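Local coordinates for uncharacterized protein TP-0789 domain-containing protein (Nitrosomonas europaea ATCC 19718, PDB 3BUU) that is of unknown function but, as a member of the LolA superfamily, may bind lipoproteins or other lipidated cargo in the periplasm, at residues Ser94-Leu97 and Thr98-Ala102. Sequence-based numbering, arbitrary orientation. Where two conformers were deposited one is given.
Sequences SQRL and TGQVA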
loop_
_atom_site.group_PDB
_atom_site.type_symbol
_atom_site.label_atom_id
_atom_site.label_comp_id
_atom_site.label_asym_id
_atom_site.label_seq_id
_atom_site.Cartn_x
_atom_site.Cartn_y
_atom_site.Cartn_z
ATOM N N SER A 94 8.531 6.485 0.102
ATOM C CA SER A 94 7.660 7.622 0.327
ATOM C C SER A 94 7.401 8.445 -0.931
ATOM O O SER A 94 6.575 9.347 -0.883
ATOM C CB SER A 94 8.233 8.529 1.417
ATOM O OG SER A 94 9.381 9.179 0.901
ATOM N N GLN A 95 8.102 8.162 -2.044
ATOM C CA GLN A 95 7.878 8.860 -3.274
ATOM C C GLN A 95 6.616 8.418 -3.998
ATOM O O GLN A 95 6.022 7.397 -3.686
ATOM C CB GLN A 95 9.118 8.787 -4.129
ATOM C CG GLN A 95 10.103 9.869 -3.662
ATOM C CD GLN A 95 11.353 9.880 -4.441
ATOM O OE1 GLN A 95 11.990 8.837 -4.641
ATOM N NE2 GLN A 95 11.735 11.076 -4.899
ATOM N N ARG A 96 6.219 9.227 -4.962
ATOM C CA ARG A 96 4.925 9.058 -5.612
ATOM C C ARG A 96 4.998 8.011 -6.686
ATOM O O ARG A 96 5.912 8.003 -7.539
ATOM C CB ARG A 96 4.461 10.386 -6.190
ATOM C CG ARG A 96 4.530 11.514 -5.155
ATOM C CD ARG A 96 4.006 12.862 -5.633
ATOM N NE ARG A 96 2.566 12.901 -5.642
ATOM C CZ ARG A 96 1.827 13.217 -4.575
ATOM N NH1 ARG A 96 2.376 13.537 -3.395
ATOM N NH2 ARG A 96 0.535 13.219 -4.697
ATOM N N LEU A 97 4.029 7.093 -6.674
ATOM C CA LEU A 97 3.822 6.125 -7.734
ATOM C C LEU A 97 2.974 6.789 -8.819
ATOM O O LEU A 97 3.471 7.091 -9.906
ATOM C CB LEU A 97 3.181 4.849 -7.158
ATOM C CG LEU A 97 2.938 3.756 -8.187
ATOM C CD1 LEU A 97 4.226 3.054 -8.587
ATOM C CD2 LEU A 97 1.934 2.810 -7.636
ATOM N N THR A 98 1.704 7.008 -8.525
ATOM C CA THR A 98 0.786 7.683 -9.426
ATOM C C THR A 98 -0.328 8.280 -8.566
ATOM O O THR A 98 -0.691 7.688 -7.535
ATOM C CB THR A 98 0.250 6.723 -10.501
ATOM O OG1 THR A 98 -0.564 7.457 -11.380
ATOM C CG2 THR A 98 -0.563 5.608 -9.914
ATOM N N GLY A 99 -0.863 9.425 -8.966
ATOM C CA GLY A 99 -1.974 9.984 -8.237
ATOM C C GLY A 99 -1.651 10.152 -6.765
ATOM O O GLY A 99 -0.603 10.694 -6.436
ATOM N N GLN A 100 -2.558 9.693 -5.921
ATOM C CA GLN A 100 -2.417 9.800 -4.486
ATOM C C GLN A 100 -1.765 8.576 -3.865
ATOM O O GLN A 100 -1.870 8.383 -2.663
ATOM C CB GLN A 100 -3.802 10.041 -3.864
ATOM C CG GLN A 100 -4.359 11.375 -4.249
ATOM C CD GLN A 100 -3.479 12.484 -3.730
ATOM O OE1 GLN A 100 -3.263 12.587 -2.540
ATOM N NE2 GLN A 100 -2.994 13.355 -4.627
ATOM N N VAL A 101 -1.087 7.755 -4.686
ATOM C CA VAL A 101 -0.503 6.497 -4.245
ATOM C C VAL A 101 0.997 6.633 -4.156
ATOM O O VAL A 101 1.642 7.056 -5.132
ATOM C CB VAL A 101 -0.908 5.375 -5.201
ATOM C CG1 VAL A 101 -0.425 4.025 -4.668
ATOM C CG2 VAL A 101 -2.445 5.352 -5.390
ATOM N N ALA A 102 1.570 6.300 -3.002
ATOM C CA ALA A 102 3.031 6.284 -2.792
ATOM C C ALA A 102 3.558 4.907 -3.215
ATOM O O ALA A 102 2.848 3.908 -3.172
ATOM C CB ALA A 102 3.331 6.523 -1.354
HETATM O O HOH W 1 1.153 12.147 -8.063
HETATM O O HOH W 2 -0.960 13.434 -1.547
#
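Leu97 N donates to Val101 O across a tight beta hairpin, a bond of 2.8 Å that lies in the carbonyl plane with an N-H...O angle of 151°. The hairpin closes through a type II' turn from Thr98 to Val101, where Val101 N reaches Thr98 O at 2.9 Å, and Gly99 takes the positive phi this turn requires at its second position. The return bond from Thr98 N to Val101 O is long and weak at 3.4 Å. With Leu97 and Thr98 both facing Val101, the strand 96-98 carries a classic beta bulge. Beyond it Arg96 and Ala102 form an antiparallel non-hydrogen-bonded pair, and Ala102 CA makes a C-H...O contact of 3.3 Å with Gln95 O.

The Arg96 and Gln100 side chains meet beside the turn. A bend at chi3 (77°) swings the Arg96 guanidinium back alongside Gln100, their planes 60° apart, where Arg96 NH2 gives Gly99 O a weak hydrogen bond of 3.3 Å. A water in the guanidinium plane accepts from Arg96 NE and donates to Gly99 O at 2.8 Å; a second donates to Gln100 OE1 and is held weakly by Arg96 NH2. Gln100 NE2 is hydrogen-bonded to Glu201 OE1, and this bond and the second water together probably hold the amide in its orientation.

Leu97 and Val101 make the apolar side-chain contact, lying side by side with Leu97 CD2 and Val101 CG1 4.0 Å apart. Both side chains pack on Ile106 of helix 103-107 and on Ile32 of strand 26-36.

The hairpin is therefore two-sided: a weak direct bond and a better-formed water bridge from NE link the arginine to Gly99 O, while leucine and valine seat the turn against the helix that follows and the main antiparallel strands.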